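Long-range contact in OBody AM3L15 (Pyrobaculum aerophilum, PDB 4GN5), which probably serves as an engineered OB-fold binding protein, its barrel surface gripping another protein in this complex: residues 48-53 / 94-99. Numbering follows the deposited sequence.
Sequences AAVPVY and VEIFPS
Tyr53 and Glu95 turn the same way at the first side-chain bond, CG anti to the carbonyl carbon (chi1 -78° and -55°), and this swings the ring across the extended acid chain. Glu95 CG packs 3.9 Å from Tyr53 CE1, and the carboxylate stacks on one ring face, its plane tilted 28° from the ring, with OE1 offset toward the rim. A water bridges the two ends, 2.7 Å from Tyr53 OH and donating to Glu95 OE1. At the other end of the tyrosine, CB sits over the face of Phe97, 4.1 Å from the ring centroid, a CH-pi contact.

Beneath them the backbones form a single parallel bridge: Ile96 N gives to Pro51 O (3.0 Å) and Tyr53 N to Ile96 O (2.8 Å). Strand 50-55 thereby meets strand 95-98, the parallel pairing that closes an OB barrel. On the inner side, Val50 CG2 meets Ile96 CD1 at 3.7 Å, while Val52 CG1 rests on Pro98, both of these residues also touching Ile78. Tyr53 O, buried without a hydrogen-bond partner, lies 3.1 Å from Pro98 CD.

Cutting Tyr53 back to an alanine is likely to cost the Glu95 carboxylate its stacked ring and its water bridge, and to open a gap over that acid. Outside this strand pair, Glu95 OE1 forms a salt bridge with a basic side chain of the other protein's chain, and ring and water probably help fix the rotation of the carboxylate that meets this charged partner.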
loop_
_atom_site.group_PDB
_atom_site.type_symbol
_atom_site.label_atom_id
_atom_site.label_comp_id
_atom_site.label_asym_id
_atom_site.label_seq_id
_atom_site.Cartn_x
_atom_site.Cartn_y
_atom_site.Cartn_z
ATOM N N ALA A 48 8.103 11.968 14.034
ATOM C CA ALA A 48 7.938 10.685 13.285
ATOM C C ALA A 48 6.488 10.441 12.937
ATOM O O ALA A 48 5.623 10.917 13.637
ATOM C CB ALA A 48 8.401 9.525 14.142
ATOM N N ALA A 49 6.263 9.646 11.889
ATOM C CA ALA A 49 4.944 9.185 11.486
ATOM C C ALA A 49 5.148 7.700 11.276
ATOM O O ALA A 49 5.463 7.295 10.173
ATOM C CB ALA A 49 4.543 9.876 10.158
ATOM N N VAL A 50 4.979 6.896 12.335
ATOM C CA VAL A 50 5.345 5.475 12.303
ATOM C C VAL A 50 4.259 4.690 11.563
ATOM O O VAL A 50 3.057 4.859 11.841
ATOM C CB VAL A 50 5.586 4.958 13.710
ATOM C CG1 VAL A 50 4.310 5.004 14.541
ATOM C CG2 VAL A 50 6.160 3.565 13.660
ATOM N N PRO A 51 4.659 3.810 10.629
ATOM C CA PRO A 51 3.605 3.204 9.814
ATOM C C PRO A 51 3.081 1.909 10.395
ATOM O O PRO A 51 3.867 1.025 10.792
ATOM C CB PRO A 51 4.292 2.969 8.480
ATOM C CG PRO A 51 5.809 2.641 8.882
ATOM C CD PRO A 51 6.011 3.643 10.050
ATOM N N VAL A 52 1.764 1.803 10.452
ATOM C CA VAL A 52 1.093 0.656 11.034
ATOM C C VAL A 52 0.507 -0.043 9.807
ATOM O O VAL A 52 -0.390 0.519 9.148
ATOM C CB VAL A 52 -0.046 1.129 11.955
ATOM C CG1 VAL A 52 -0.966 -0.020 12.435
ATOM C CG2 VAL A 52 0.473 1.938 13.149
ATOM N N TYR A 53 1.023 -1.231 9.486
ATOM C CA TYR A 53 0.565 -1.998 8.316
ATOM C C TYR A 53 -0.545 -2.999 8.621
ATOM O O TYR A 53 -0.375 -3.849 9.469
ATOM C CB TYR A 53 1.730 -2.797 7.699
ATOM C CG TYR A 53 2.677 -1.964 6.832
ATOM C CD1 TYR A 53 3.563 -1.035 7.402
ATOM C CD2 TYR A 53 2.729 -2.175 5.429
ATOM C CE1 TYR A 53 4.464 -0.280 6.562
ATOM C CE2 TYR A 53 3.639 -1.435 4.613
ATOM C CZ TYR A 53 4.488 -0.515 5.203
ATOM O OH TYR A 53 5.335 0.195 4.384
ATOM N N VAL A 94 11.068 0.582 10.280
ATOM C CA VAL A 94 10.179 -0.161 11.121
ATOM C C VAL A 94 8.806 -0.274 10.452
ATOM O O VAL A 94 8.432 0.583 9.578
ATOM C CB VAL A 94 10.063 0.480 12.565
ATOM C CG1 VAL A 94 11.399 0.343 13.393
ATOM C CG2 VAL A 94 9.629 1.998 12.514
ATOM N N GLU A 95 8.034 -1.253 10.915
ATOM C CA GLU A 95 6.615 -1.422 10.580
ATOM C C GLU A 95 5.982 -1.912 11.877
ATOM O O GLU A 95 6.643 -2.592 12.669
ATOM C CB GLU A 95 6.430 -2.549 9.514
ATOM C CG GLU A 95 7.297 -2.302 8.238
ATOM C CD GLU A 95 7.103 -3.362 7.141
ATOM O OE1 GLU A 95 7.407 -3.076 5.980
ATOM O OE2 GLU A 95 6.706 -4.490 7.453
ATOM N N ILE A 96 4.714 -1.570 12.102
ATOM C CA ILE A 96 3.957 -2.077 13.246
ATOM C C ILE A 96 2.800 -2.870 12.650
ATOM O O ILE A 96 2.032 -2.339 11.823
ATOM C CB ILE A 96 3.441 -0.949 14.218
ATOM C CG1 ILE A 96 4.620 -0.288 14.969
ATOM C CG2 ILE A 96 2.420 -1.556 15.198
ATOM C CD1 ILE A 96 4.332 1.028 15.706
ATOM N N PHE A 97 2.716 -4.141 13.036
ATOM C CA PHE A 97 1.554 -4.957 12.745
ATOM C C PHE A 97 0.578 -4.989 13.929
ATOM O O PHE A 97 0.876 -5.576 14.986
ATOM C CB PHE A 97 1.979 -6.374 12.219
ATOM C CG PHE A 97 2.558 -6.334 10.842
ATOM C CD1 PHE A 97 1.733 -6.476 9.712
ATOM C CD2 PHE A 97 3.906 -6.086 10.636
ATOM C CE1 PHE A 97 2.225 -6.412 8.461
ATOM C CE2 PHE A 97 4.429 -6.021 9.352
ATOM C CZ PHE A 97 3.601 -6.192 8.245
ATOM N N PRO A 98 -0.599 -4.330 13.765
ATOM C CA PRO A 98 -1.486 -4.123 14.883
ATOM C C PRO A 98 -2.291 -5.362 15.292
ATOM O O PRO A 98 -2.680 -6.186 14.450
ATOM C CB PRO A 98 -2.444 -3.045 14.371
ATOM C CG PRO A 98 -2.573 -3.343 12.915
ATOM C CD PRO A 98 -1.168 -3.804 12.506
ATOM N N SER A 99 -2.569 -5.430 16.584
ATOM C CA SER A 99 -3.591 -6.319 17.085
ATOM C C SER A 99 -4.797 -5.545 17.632
ATOM O O SER A 99 -5.917 -6.084 17.681
ATOM C CB SER A 99 -3.009 -7.213 18.153
ATOM O OG SER A 99 -2.689 -6.447 19.276
HETATM O O HOH W 1 7.845 -0.544 4.988
#